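Local atomic coordinates of ATP grasp ligase (Microcystis aeruginosa MRC, PDB entry 5IG9), a protein that probably catalyses ATP-dependent ligation at carboxylate groups, as ATP-grasp enzymes do, most likely closing rings in a microviridin precursor peptide. Residues A[226-231]-A[309-314]; A[215-220]-A[277-282]; A[10-15]-A[298-303]; A[135-140]-A[263-268]. All blocks are in the same frame, centred on the assembly; numbering follows the deposited sequence.

Interaction 1 of 4, residues A[226-231]-A[309-314]; sequences FTAAIN and PYFPIS
F226 meets F311 in an offset edge-to-face pair: the edge of the F226 ring is turned to the face of F311, with centroids 5.6 Å apart and planes at 66°. The CB of F226 adds a CH-pi contact almost straight above the middle of the same F311 face, 4.2 Å from the ring centroid. F226 is itself topped by I313, whose CG1 lies over one face at 4.2 Å from the centroid of the F226 ring. P312 comes in obliquely, its CD 4.0 Å from F226 CE2. At the far end of F311 the rim does the touching: A228 CB sits in the ring plane, 3.9 Å from F311 CE2, and T227 O lies at the same rim. Segment 226-231 is a strand of the five-stranded antiparallel ATP-grasp sheet, its backbone hydrogen-bonded at F226 to T219 and at A228 to R217; F226 and A228, two residues apart, both point to the face that receives the chain arriving at helix 313-323. P309, preceded by a cis peptide bond, lays CG over the opposite face of the F311 ring. An inverse gamma turn centred on P312 then carries the chain to I313, while L304 packs on A228 and P309.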
loop_
_atom_site.group_PDB
_atom_site.type_symbol
_atom_site.label_atom_id
_atom_site.label_comp_id
_atom_site.label_asym_id
_atom_site.label_seq_id
_atom_site.Cartn_x
_atom_site.Cartn_y
_atom_site.Cartn_z
ATOM N N PHE A 226 -2.566 -20.510 -17.817
ATOM C CA PHE A 226 -1.879 -20.367 -19.096
ATOM C C PHE A 226 -0.376 -20.371 -18.836
ATOM O O PHE A 226 0.170 -19.405 -18.287
ATOM C CB PHE A 226 -2.299 -19.083 -19.808
ATOM C CG PHE A 226 -3.777 -18.959 -20.018
ATOM C CD1 PHE A 226 -4.583 -18.375 -19.055
ATOM C CD2 PHE A 226 -4.365 -19.410 -21.190
ATOM C CE1 PHE A 226 -5.943 -18.253 -19.250
ATOM C CE2 PHE A 226 -5.724 -19.288 -21.392
ATOM C CZ PHE A 226 -6.515 -18.710 -20.423
ATOM N N THR A 227 0.296 -21.445 -19.242
ATOM C CA THR A 227 1.720 -21.624 -18.996
ATOM C C THR A 227 2.488 -21.511 -20.303
ATOM O O THR A 227 2.179 -22.213 -21.272
ATOM C CB THR A 227 2.002 -22.977 -18.342
ATOM O OG1 THR A 227 1.265 -23.081 -17.120
ATOM C CG2 THR A 227 3.487 -23.115 -18.040
ATOM N N ALA A 228 3.494 -20.641 -20.317
ATOM C CA ALA A 228 4.352 -20.438 -21.473
ATOM C C ALA A 228 5.811 -20.591 -21.062
ATOM O O ALA A 228 6.210 -20.153 -19.979
ATOM C CB ALA A 228 4.116 -19.060 -22.097
ATOM N N ALA A 229 6.607 -21.210 -21.930
ATOM C CA ALA A 229 8.012 -21.473 -21.651
ATOM C C ALA A 229 8.877 -20.961 -22.792
ATOM O O ALA A 229 8.430 -20.866 -23.937
ATOM C CB ALA A 229 8.276 -22.966 -21.440
ATOM N N ILE A 230 10.123 -20.633 -22.465
ATOM C CA ILE A 230 11.103 -20.200 -23.453
ATOM C C ILE A 230 12.471 -20.707 -23.025
ATOM O O ILE A 230 12.814 -20.690 -21.836
ATOM C CB ILE A 230 11.103 -18.667 -23.631
ATOM C CG1 ILE A 230 12.039 -18.248 -24.764
ATOM C CG2 ILE A 230 11.499 -17.962 -22.341
ATOM C CD1 ILE A 230 11.983 -16.770 -25.074
ATOM N N ASN A 231 13.247 -21.182 -23.997
ATOM C CA ASN A 231 14.601 -21.661 -23.746
ATOM C C ASN A 231 15.541 -20.465 -23.726
ATOM O O ASN A 231 15.823 -19.866 -24.769
ATOM C CB ASN A 231 15.010 -22.672 -24.811
ATOM C CG ASN A 231 16.334 -23.341 -24.505
ATOM O OD1 ASN A 231 17.338 -22.679 -24.235
ATOM N ND2 ASN A 231 16.343 -24.667 -24.543
ATOM N N PRO A 309 2.650 -17.719 -27.473
ATOM C CA PRO A 309 1.795 -18.619 -28.254
ATOM C C PRO A 309 0.383 -18.088 -28.486
ATOM O O PRO A 309 -0.565 -18.873 -28.482
ATOM C CB PRO A 309 1.737 -19.874 -27.383
ATOM C CG PRO A 309 1.890 -19.361 -25.993
ATOM C CD PRO A 309 2.810 -18.174 -26.080
ATOM N N TYR A 310 0.250 -16.781 -28.690
ATOM C CA TYR A 310 -1.053 -16.171 -28.929
ATOM C C TYR A 310 -2.120 -16.718 -27.985
ATOM O O TYR A 310 -3.104 -17.313 -28.423
ATOM C CB TYR A 310 -1.486 -16.385 -30.381
ATOM C CG TYR A 310 -0.435 -16.010 -31.399
ATOM C CD1 TYR A 310 -0.141 -14.679 -31.664
ATOM C CD2 TYR A 310 0.263 -16.984 -32.098
ATOM C CE1 TYR A 310 0.818 -14.330 -32.594
ATOM C CE2 TYR A 310 1.224 -16.645 -33.030
ATOM C CZ TYR A 310 1.497 -15.317 -33.274
ATOM O OH TYR A 310 2.453 -14.973 -34.201
ATOM N N PHE A 311 -1.917 -16.517 -26.688
ATOM C CA PHE A 311 -2.864 -16.991 -25.687
ATOM C C PHE A 311 -4.104 -16.104 -25.642
ATOM O O PHE A 311 -4.001 -14.880 -25.760
ATOM C CB PHE A 311 -2.204 -17.034 -24.307
ATOM C CG PHE A 311 -1.522 -18.336 -24.000
ATOM C CD1 PHE A 311 -2.172 -19.540 -24.207
ATOM C CD2 PHE A 311 -0.230 -18.354 -23.503
ATOM C CE1 PHE A 311 -1.547 -20.740 -23.924
ATOM C CE2 PHE A 311 0.401 -19.550 -23.218
ATOM C CZ PHE A 311 -0.257 -20.744 -23.429
ATOM N N PRO A 312 -5.313 -16.764 -25.462
ATOM C CA PRO A 312 -6.483 -15.876 -25.419
ATOM C C PRO A 312 -6.838 -15.529 -23.979
ATOM O O PRO A 312 -7.845 -16.004 -23.453
ATOM C CB PRO A 312 -7.580 -16.729 -26.046
ATOM C CG PRO A 312 -7.302 -18.100 -25.542
ATOM C CD PRO A 312 -5.824 -18.193 -25.261
ATOM N N ILE A 313 -6.006 -14.706 -23.351
ATOM C CA ILE A 313 -6.217 -14.305 -21.966
ATOM C C ILE A 313 -7.252 -13.194 -21.812
ATOM O O ILE A 313 -8.042 -13.207 -20.869
ATOM C CB ILE A 313 -4.899 -13.862 -21.303
ATOM C CG1 ILE A 313 -3.885 -15.008 -21.317
ATOM C CG2 ILE A 313 -5.151 -13.388 -19.880
ATOM C CD1 ILE A 313 -2.455 -14.556 -21.515
ATOM N N SER A 314 -7.249 -12.234 -22.731
ATOM C CA SER A 314 -8.200 -11.130 -22.648
ATOM C C SER A 314 -9.635 -11.634 -22.668
ATOM O O SER A 314 -10.514 -11.040 -22.030
ATOM C CB SER A 314 -7.963 -10.147 -23.793
ATOM O OG SER A 314 -8.310 -10.728 -25.038
#

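Interaction 2 of 4, residues A[215-220]-A[277-282]; sequences ELRITI and YGAIDM
R217 runs its CG anti to the backbone N (chi1 -178°) and then bends at chi2 (68°), which leans the guanidinium over toward D281 and A279 on the neighbouring strand. The two strands, 215-220 and 277-282, are adjacent antiparallel members of the five-stranded ATP-grasp sheet. R217 NH1 makes a salt bridge to D281 OD1 at 2.9 Å, meeting it on the syn side, with the guanidinium and carboxylate planes 37° apart. A279 CB lies over one face of that guanidinium, and NH2 goes on to E300 O. In the backbone, L216, I218 and I220 form hydrogen-bonded pairs with M282, I280 and G278; I280 N to I218 O is 2.7 Å long. T219 CG2 reaches Y277 CE1 at 3.6 Å, while the hydroxyl of Y277 lies very close to G299 O, its probable hydrogen-bond partner, though that distance is doubtfully short. The other face is apolar and packs on helix 260-273: I220 CD1 and I280 CD1 approach to 3.8 Å, and I218 CD1 lies 3.6 Å from M282 SD.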
loop_
_atom_site.group_PDB
_atom_site.type_symbol
_atom_site.label_atom_id
_atom_site.label_comp_id
_atom_site.label_asym_id
_atom_site.label_seq_id
_atom_site.Cartn_x
_atom_site.Cartn_y
_atom_site.Cartn_z
ATOM N N GLU A 215 12.518 -20.654 -18.829
ATOM C CA GLU A 215 11.794 -19.627 -18.095
ATOM C C GLU A 215 10.305 -19.811 -18.345
ATOM O O GLU A 215 9.878 -19.923 -19.500
ATOM C CB GLU A 215 12.236 -18.223 -18.523
ATOM C CG GLU A 215 13.637 -17.842 -18.077
ATOM C CD GLU A 215 13.955 -16.383 -18.338
ATOM O OE1 GLU A 215 14.150 -16.010 -19.515
ATOM O OE2 GLU A 215 14.000 -15.607 -17.360
ATOM N N LEU A 216 9.522 -19.851 -17.269
ATOM C CA LEU A 216 8.080 -20.041 -17.351
ATOM C C LEU A 216 7.367 -18.730 -17.046
ATOM O O LEU A 216 7.712 -18.041 -16.080
ATOM C CB LEU A 216 7.606 -21.121 -16.375
ATOM C CG LEU A 216 8.256 -22.503 -16.454
ATOM C CD1 LEU A 216 7.580 -23.464 -15.493
ATOM C CD2 LEU A 216 8.207 -23.036 -17.869
ATOM N N ARG A 217 6.375 -18.394 -17.868
ATOM C CA ARG A 217 5.468 -17.276 -17.620
ATOM C C ARG A 217 4.068 -17.845 -17.471
ATOM O O ARG A 217 3.476 -18.310 -18.446
ATOM C CB ARG A 217 5.529 -16.249 -18.747
ATOM C CG ARG A 217 4.641 -15.034 -18.524
ATOM C CD ARG A 217 5.144 -14.167 -17.376
ATOM N NE ARG A 217 4.390 -12.921 -17.262
ATOM C CZ ARG A 217 4.748 -11.901 -16.488
ATOM N NH1 ARG A 217 5.851 -11.976 -15.757
ATOM N NH2 ARG A 217 4.004 -10.803 -16.447
ATOM N N ILE A 218 3.540 -17.799 -16.255
ATOM C CA ILE A 218 2.285 -18.452 -15.905
ATOM C C ILE A 218 1.261 -17.382 -15.567
ATOM O O ILE A 218 1.435 -16.629 -14.603
ATOM C CB ILE A 218 2.476 -19.429 -14.738
ATOM C CG1 ILE A 218 3.607 -20.402 -15.070
ATOM C CG2 ILE A 218 1.182 -20.161 -14.434
ATOM C CD1 ILE A 218 4.082 -21.201 -13.896
ATOM N N THR A 219 0.194 -17.318 -16.354
ATOM C CA THR A 219 -0.893 -16.371 -16.150
ATOM C C THR A 219 -2.134 -17.144 -15.729
ATOM O O THR A 219 -2.578 -18.048 -16.443
ATOM C CB THR A 219 -1.166 -15.564 -17.419
ATOM O OG1 THR A 219 0.053 -14.979 -17.883
ATOM C CG2 THR A 219 -2.162 -14.464 -17.134
ATOM N N ILE A 220 -2.685 -16.796 -14.571
ATOM C CA ILE A 220 -3.830 -17.491 -13.999
ATOM C C ILE A 220 -5.009 -16.532 -13.965
ATOM O O ILE A 220 -4.881 -15.406 -13.469
ATOM C CB ILE A 220 -3.521 -18.024 -12.589
ATOM C CG1 ILE A 220 -2.398 -19.064 -12.656
ATOM C CG2 ILE A 220 -4.774 -18.607 -11.956
ATOM C CD1 ILE A 220 -1.940 -19.552 -11.304
ATOM N N TYR A 277 -6.467 -13.148 -10.497
ATOM C CA TYR A 277 -5.530 -12.936 -11.591
ATOM C C TYR A 277 -4.125 -12.867 -11.018
ATOM O O TYR A 277 -3.920 -12.377 -9.906
ATOM C CB TYR A 277 -5.827 -11.656 -12.389
ATOM C CG TYR A 277 -4.764 -11.336 -13.421
ATOM C CD1 TYR A 277 -4.811 -11.896 -14.692
ATOM C CD2 TYR A 277 -3.703 -10.487 -13.120
ATOM C CE1 TYR A 277 -3.837 -11.615 -15.634
ATOM C CE2 TYR A 277 -2.726 -10.201 -14.055
ATOM C CZ TYR A 277 -2.798 -10.768 -15.309
ATOM O OH TYR A 277 -1.831 -10.486 -16.245
ATOM N N GLY A 278 -3.159 -13.364 -11.787
ATOM C CA GLY A 278 -1.773 -13.314 -11.364
ATOM C C GLY A 278 -0.792 -13.710 -12.446
ATOM O O GLY A 278 -1.024 -14.677 -13.178
ATOM N N ALA A 279 0.304 -12.970 -12.565
ATOM C CA ALA A 279 1.389 -13.323 -13.473
ATOM C C ALA A 279 2.533 -13.885 -12.640
ATOM O O ALA A 279 3.151 -13.162 -11.852
ATOM C CB ALA A 279 1.840 -12.118 -14.294
ATOM N N ILE A 280 2.803 -15.177 -12.810
ATOM C CA ILE A 280 3.766 -15.910 -11.998
ATOM C C ILE A 280 4.996 -16.211 -12.837
ATOM O O ILE A 280 4.885 -16.619 -13.998
ATOM C CB ILE A 280 3.157 -17.208 -11.437
ATOM C CG1 ILE A 280 1.895 -16.891 -10.636
ATOM C CG2 ILE A 280 4.178 -17.960 -10.587
ATOM C CD1 ILE A 280 1.272 -18.100 -9.991
ATOM N N ASP A 281 6.165 -16.015 -12.240
ATOM C CA ASP A 281 7.442 -16.296 -12.874
ATOM C C ASP A 281 8.062 -17.521 -12.217
ATOM O O ASP A 281 8.190 -17.573 -10.989
ATOM C CB ASP A 281 8.387 -15.098 -12.760
ATOM C CG ASP A 281 7.973 -13.947 -13.652
ATOM O OD1 ASP A 281 7.300 -14.212 -14.665
ATOM O OD2 ASP A 281 8.328 -12.788 -13.351
ATOM N N MET A 282 8.428 -18.509 -13.031
ATOM C CA MET A 282 9.157 -19.673 -12.551
ATOM C C MET A 282 10.299 -19.970 -13.510
ATOM O O MET A 282 10.363 -19.442 -14.624
ATOM C CB MET A 282 8.250 -20.900 -12.403
ATOM C CG MET A 282 7.069 -20.716 -11.466
ATOM S SD MET A 282 6.156 -22.246 -11.195
ATOM C CE MET A 282 7.283 -23.138 -10.127
#

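Interaction 3 of 4, residues A[10-15]-A[298-303]; sequences RDNESI and VGEFFW
N12 and E300 reach toward each other from opposite sides of the junction between the pre-ATP-grasp domain and the loop after strand 290-296. N12 ND2 donates to E300 OE2 at 2.9 Å, coming from above the carboxylate plane, and makes a second, weak bond to E300 OE1. A chi1 of 54° tucks the N12 side chain between its own N and C, where CG lies 4.0 Å above one face of the F302 ring, offset to the rim, with amide and ring planes 38° apart. The same amide caps helix 14-23, since S14 N donates to N12 OD1 at 3.1 Å. Packing is close beneath this, where S14 CB touches F301 CZ at 3.7 Å and F301 continues onto W71 and the start of helix 313-323. The outer side is looser: exposed E13 bends at chi2 and lays OE1 obliquely by F302 CD2, with no bond to the other segment. Two carboxylates come near each other, D11 OD1 and E300 OE2 being 4.3 Å apart. R73 forms salt bridges with both residues and R74 with E300, so the arginines probably offset the repulsion between the two acids.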
loop_
_atom_site.group_PDB
_atom_site.type_symbol
_atom_site.label_atom_id
_atom_site.label_comp_id
_atom_site.label_asym_id
_atom_site.label_seq_id
_atom_site.Cartn_x
_atom_site.Cartn_y
_atom_site.Cartn_z
ATOM N N ARG A 10 -1.955 6.009 -21.236
ATOM C CA ARG A 10 -0.889 5.420 -22.034
ATOM C C ARG A 10 -0.788 3.907 -21.866
ATOM O O ARG A 10 0.262 3.327 -22.169
ATOM C CB ARG A 10 0.453 6.079 -21.700
ATOM C CG ARG A 10 0.534 7.564 -22.037
ATOM C CD ARG A 10 1.932 8.119 -21.780
ATOM N NE ARG A 10 2.703 8.304 -23.008
ATOM C CZ ARG A 10 3.561 7.417 -23.502
ATOM N NH1 ARG A 10 3.765 6.265 -22.878
ATOM N NH2 ARG A 10 4.219 7.681 -24.624
ATOM N N ASP A 11 -1.851 3.256 -21.395
ATOM C CA ASP A 11 -1.838 1.807 -21.290
ATOM C C ASP A 11 -1.891 1.180 -22.681
ATOM O O ASP A 11 -2.244 1.825 -23.673
ATOM C CB ASP A 11 -3.007 1.310 -20.442
ATOM C CG ASP A 11 -2.690 0.015 -19.715
ATOM O OD1 ASP A 11 -1.674 -0.626 -20.054
ATOM O OD2 ASP A 11 -3.458 -0.361 -18.805
ATOM N N ASN A 12 -1.539 -0.098 -22.741
ATOM C CA ASN A 12 -1.282 -0.760 -24.010
ATOM C C ASN A 12 -2.574 -1.375 -24.553
ATOM O O ASN A 12 -3.678 -0.988 -24.163
ATOM C CB ASN A 12 -0.153 -1.784 -23.838
ATOM C CG ASN A 12 -0.421 -2.779 -22.720
ATOM O OD1 ASN A 12 -1.556 -3.196 -22.499
ATOM N ND2 ASN A 12 0.634 -3.162 -22.008
ATOM N N GLU A 13 -2.445 -2.342 -25.459
ATOM C CA GLU A 13 -3.569 -2.924 -26.177
ATOM C C GLU A 13 -4.379 -3.900 -25.334
ATOM O O GLU A 13 -5.348 -4.475 -25.842
ATOM C CB GLU A 13 -3.073 -3.632 -27.444
ATOM C CG GLU A 13 -2.132 -2.800 -28.318
ATOM C CD GLU A 13 -0.700 -2.763 -27.793
ATOM O OE1 GLU A 13 -0.241 -3.777 -27.223
ATOM O OE2 GLU A 13 -0.036 -1.715 -27.944
ATOM N N SER A 14 -4.010 -4.105 -24.069
ATOM C CA SER A 14 -4.794 -4.993 -23.218
ATOM C C SER A 14 -6.180 -4.417 -22.960
ATOM O O SER A 14 -7.162 -5.163 -22.863
ATOM C CB SER A 14 -4.064 -5.231 -21.896
ATOM O OG SER A 14 -2.660 -5.176 -22.075
ATOM N N ILE A 15 -6.281 -3.093 -22.852
ATOM C CA ILE A 15 -7.542 -2.417 -22.550
ATOM C C ILE A 15 -8.549 -2.623 -23.680
ATOM O O ILE A 15 -9.651 -3.126 -23.414
ATOM C CB ILE A 15 -7.316 -0.923 -22.269
ATOM C CG1 ILE A 15 -6.216 -0.746 -21.227
ATOM C CG2 ILE A 15 -8.605 -0.279 -21.791
ATOM C CD1 ILE A 15 -6.516 -1.449 -19.931
ATOM N N VAL A 298 -0.643 -7.773 -10.886
ATOM C CA VAL A 298 -1.047 -6.898 -11.983
ATOM C C VAL A 298 -0.038 -6.995 -13.122
ATOM O O VAL A 298 0.146 -6.041 -13.886
ATOM C CB VAL A 298 -1.200 -5.440 -11.511
ATOM C CG1 VAL A 298 -2.375 -5.301 -10.550
ATOM C CG2 VAL A 298 0.085 -4.955 -10.859
ATOM N N GLY A 299 0.620 -8.146 -13.244
ATOM C CA GLY A 299 1.573 -8.336 -14.315
ATOM C C GLY A 299 0.911 -8.374 -15.678
ATOM O O GLY A 299 -0.279 -8.664 -15.825
ATOM N N GLU A 300 1.722 -8.080 -16.692
ATOM C CA GLU A 300 1.241 -7.970 -18.059
ATOM C C GLU A 300 0.904 -9.342 -18.631
ATOM O O GLU A 300 1.255 -10.385 -18.074
ATOM C CB GLU A 300 2.284 -7.276 -18.939
ATOM C CG GLU A 300 2.367 -5.774 -18.743
ATOM C CD GLU A 300 1.216 -5.041 -19.398
ATOM O OE1 GLU A 300 0.385 -5.704 -20.060
ATOM O OE2 GLU A 300 1.142 -3.802 -19.254
ATOM N N PHE A 301 0.203 -9.332 -19.760
ATOM C CA PHE A 301 -0.184 -10.586 -20.388
ATOM C C PHE A 301 -0.301 -10.420 -21.894
ATOM O O PHE A 301 -0.334 -11.412 -22.625
ATOM C CB PHE A 301 -1.513 -11.088 -19.797
ATOM C CG PHE A 301 -2.703 -10.229 -20.152
ATOM C CD1 PHE A 301 -3.438 -10.480 -21.300
ATOM C CD2 PHE A 301 -3.111 -9.197 -19.318
ATOM C CE1 PHE A 301 -4.539 -9.707 -21.626
ATOM C CE2 PHE A 301 -4.218 -8.420 -19.638
ATOM C CZ PHE A 301 -4.932 -8.675 -20.793
ATOM N N PHE A 302 -0.367 -9.169 -22.360
ATOM C CA PHE A 302 -0.662 -8.918 -23.765
ATOM C C PHE A 302 0.402 -9.503 -24.685
ATOM O O PHE A 302 0.086 -9.908 -25.809
ATOM C CB PHE A 302 -0.820 -7.412 -24.000
ATOM C CG PHE A 302 0.475 -6.690 -24.217
ATOM C CD1 PHE A 302 1.286 -6.351 -23.151
ATOM C CD2 PHE A 302 0.878 -6.348 -25.496
ATOM C CE1 PHE A 302 2.481 -5.690 -23.357
ATOM C CE2 PHE A 302 2.066 -5.690 -25.708
ATOM C CZ PHE A 302 2.870 -5.358 -24.640
ATOM N N TRP A 303 1.659 -9.567 -24.237
ATOM C CA TRP A 303 2.702 -10.082 -25.115
ATOM C C TRP A 303 2.675 -11.598 -25.233
ATOM O O TRP A 303 3.437 -12.149 -26.035
ATOM C CB TRP A 303 4.081 -9.612 -24.645
ATOM C CG TRP A 303 4.361 -9.849 -23.196
ATOM C CD1 TRP A 303 4.077 -9.010 -22.160
ATOM C CD2 TRP A 303 5.004 -10.994 -22.620
ATOM N NE1 TRP A 303 4.490 -9.563 -20.974
ATOM C CE2 TRP A 303 5.066 -10.780 -21.229
ATOM C CE3 TRP A 303 5.531 -12.180 -23.144
ATOM C CZ2 TRP A 303 5.629 -11.707 -20.355
ATOM C CZ3 TRP A 303 6.091 -13.099 -22.275
ATOM C CH2 TRP A 303 6.134 -12.858 -20.896
#

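Interaction 4 of 4, residues A[135-140]-A[263-268]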
loop_
_atom_site.group_PDB
_atom_site.type_symbol
_atom_site.label_atom_id
_atom_site.label_comp_id
_atom_site.label_asym_id
_atom_site.label_seq_id
_atom_site.Cartn_x
_atom_site.Cartn_y
_atom_site.Cartn_z
ATOM N N LEU A 135 4.083 -23.905 0.911
ATOM C CA LEU A 135 3.238 -24.728 0.059
ATOM C C LEU A 135 4.017 -25.799 -0.688
ATOM O O LEU A 135 3.430 -26.511 -1.508
ATOM C CB LEU A 135 2.493 -23.849 -0.943
ATOM C CG LEU A 135 1.440 -22.914 -0.358
ATOM C CD1 LEU A 135 0.946 -21.988 -1.439
ATOM C CD2 LEU A 135 0.290 -23.707 0.244
ATOM N N GLY A 136 5.317 -25.920 -0.438
ATOM C CA GLY A 136 6.122 -26.958 -1.043
ATOM C C GLY A 136 6.834 -26.574 -2.319
ATOM O O GLY A 136 7.390 -27.457 -2.984
ATOM N N LEU A 137 6.836 -25.296 -2.685
ATOM C CA LEU A 137 7.505 -24.839 -3.893
ATOM C C LEU A 137 8.926 -24.401 -3.566
ATOM O O LEU A 137 9.171 -23.751 -2.547
ATOM C CB LEU A 137 6.733 -23.686 -4.537
ATOM C CG LEU A 137 5.363 -23.989 -5.151
ATOM C CD1 LEU A 137 4.560 -22.707 -5.327
ATOM C CD2 LEU A 137 5.514 -24.707 -6.479
ATOM N N LEU A 138 9.864 -24.776 -4.430
ATOM C CA LEU A 138 11.246 -24.361 -4.245
ATOM C C LEU A 138 11.391 -22.878 -4.557
ATOM O O LEU A 138 10.857 -22.382 -5.553
ATOM C CB LEU A 138 12.178 -25.176 -5.141
ATOM C CG LEU A 138 12.190 -26.686 -4.914
ATOM C CD1 LEU A 138 12.999 -27.367 -5.997
ATOM C CD2 LEU A 138 12.732 -27.017 -3.535
ATOM N N ILE A 139 12.106 -22.167 -3.693
ATOM C CA ILE A 139 12.370 -20.746 -3.899
ATOM C C ILE A 139 13.872 -20.506 -3.799
ATOM O O ILE A 139 14.564 -21.204 -3.043
ATOM C CB ILE A 139 11.601 -19.877 -2.891
ATOM C CG1 ILE A 139 11.984 -20.245 -1.457
ATOM C CG2 ILE A 139 10.096 -20.018 -3.094
ATOM C CD1 ILE A 139 11.382 -19.327 -0.424
ATOM N N PRO A 140 14.420 -19.538 -4.532
ATOM C CA PRO A 140 15.857 -19.275 -4.438
ATOM C C PRO A 140 16.212 -18.593 -3.130
ATOM O O PRO A 140 15.414 -17.852 -2.550
ATOM C CB PRO A 140 16.125 -18.358 -5.635
ATOM C CG PRO A 140 14.838 -17.632 -5.820
ATOM C CD PRO A 140 13.747 -18.605 -5.455
ATOM N N GLU A 263 0.729 -27.046 -10.624
ATOM C CA GLU A 263 -0.501 -26.306 -10.896
ATOM C C GLU A 263 -1.365 -26.187 -9.646
ATOM O O GLU A 263 -1.925 -25.120 -9.369
ATOM C CB GLU A 263 -1.288 -26.976 -12.021
ATOM C CG GLU A 263 -0.729 -26.727 -13.407
ATOM C CD GLU A 263 -1.626 -27.286 -14.492
ATOM O OE1 GLU A 263 -2.638 -27.927 -14.144
ATOM O OE2 GLU A 263 -1.321 -27.085 -15.688
ATOM N N LYS A 264 -1.488 -27.272 -8.880
ATOM C CA LYS A 264 -2.308 -27.218 -7.676
ATOM C C LYS A 264 -1.654 -26.369 -6.592
ATOM O O LYS A 264 -2.356 -25.759 -5.779
ATOM C CB LYS A 264 -2.591 -28.632 -7.162
ATOM C CG LYS A 264 -1.670 -29.114 -6.052
ATOM C CD LYS A 264 -2.427 -29.275 -4.739
ATOM C CE LYS A 264 -1.516 -29.749 -3.615
ATOM N NZ LYS A 264 -2.286 -29.977 -2.361
ATOM N N GLN A 265 -0.321 -26.302 -6.572
ATOM C CA GLN A 265 0.353 -25.465 -5.585
ATOM C C GLN A 265 0.212 -23.988 -5.928
ATOM O O GLN A 265 0.040 -23.152 -5.035
ATOM C CB GLN A 265 1.829 -25.856 -5.478
ATOM C CG GLN A 265 2.077 -27.188 -4.779
ATOM C CD GLN A 265 3.531 -27.615 -4.837
ATOM O OE1 GLN A 265 4.120 -27.708 -5.914
ATOM N NE2 GLN A 265 4.121 -27.872 -3.676
ATOM N N LEU A 266 0.280 -23.647 -7.216
ATOM C CA LEU A 266 0.077 -22.259 -7.614
ATOM C C LEU A 266 -1.358 -21.818 -7.366
ATOM O O LEU A 266 -1.603 -20.652 -7.042
ATOM C CB LEU A 266 0.448 -22.069 -9.083
ATOM C CG LEU A 266 1.922 -22.262 -9.431
ATOM C CD1 LEU A 266 2.122 -22.059 -10.918
ATOM C CD2 LEU A 266 2.801 -21.318 -8.628
ATOM N N LEU A 267 -2.319 -22.732 -7.507
ATOM C CA LEU A 267 -3.699 -22.392 -7.183
ATOM C C LEU A 267 -3.869 -22.151 -5.690
ATOM O O LEU A 267 -4.616 -21.254 -5.285
ATOM C CB LEU A 267 -4.642 -23.491 -7.664
ATOM C CG LEU A 267 -4.922 -23.518 -9.164
ATOM C CD1 LEU A 267 -5.909 -24.625 -9.476
ATOM C CD2 LEU A 267 -5.445 -22.173 -9.650
ATOM N N GLU A 268 -3.187 -22.935 -4.852
ATOM C CA GLU A 268 -3.231 -22.660 -3.420
ATOM C C GLU A 268 -2.546 -21.345 -3.091
ATOM O O GLU A 268 -2.916 -20.678 -2.119
ATOM C CB GLU A 268 -2.586 -23.795 -2.628
ATOM C CG GLU A 268 -3.273 -25.133 -2.786
ATOM C CD GLU A 268 -3.331 -25.911 -1.487
ATOM O OE1 GLU A 268 -3.559 -25.288 -0.426
ATOM O OE2 GLU A 268 -3.146 -27.147 -1.524
#
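Q265 NE2 donates to L135 O at 2.7 Å, although the bond is bent, with an N-H...O angle of 136°, and the acceptor lies 28° out of the amide plane of Q265. The acceptor sits where helix 125-134 closes: G136, with its positive phi, ends that helix in a Schellman motif and turns the chain toward strand 142-145. Q265 stands on helix 260-273 and reaches the turn with its chain extended beyond CG (chi2 173°). Its aliphatic part and amide run alongside L137 in the opposite direction, so that L137 CG touches Q265 CB at 4.0 Å and L137 CD2 lies 3.4 Å from Q265 OE1. Deeper in, L137 CD1 meets L266 CD2 at 4.0 Å, the two leucines crossing at about a right angle; L266 goes on to I218 and I220 in the sheet. L135 packs against the next turn of the helix, its CD1 3.9 Å from E268 C and its CD2 4.1 Å from E268 CB. The E268 carboxylate turns instead to K264 NZ, a salt bridge of 3.1 Å along the helix surface. Further along, L138 joins F292 by a backbone bond, and I139 packs on G48 of the second subunit. One side-chain amide thus bonds helix 260-273 to the carbonyl at the end of helix 125-134, while L135 and L137 pack their apolar ends against the same helix.

How the interactions relate
Interactions 1, 2 and 4 are built on one sheet. Strand 226-231 pairs with 215-220, A228 O to R217 N and F226 N to T219 O both 2.8 Å, and the centres of interactions 1 and 2 are about 9 Å apart. On the face of the sheet away from F226 and F311, L266 of interaction 4 fits among I218, I280 and M282 of interaction 2, I218 CD1 to L266 CD1 being 3.7 Å. Interaction 3 joins this unit to the pre-ATP-grasp domain: R217 NH2 reaches E300 O at 3.2 Å, and I313 CG2 touches F301 CD1 at 3.7 Å. Interactions 3 and 4 lie apart, their centres about 26 Å from each other.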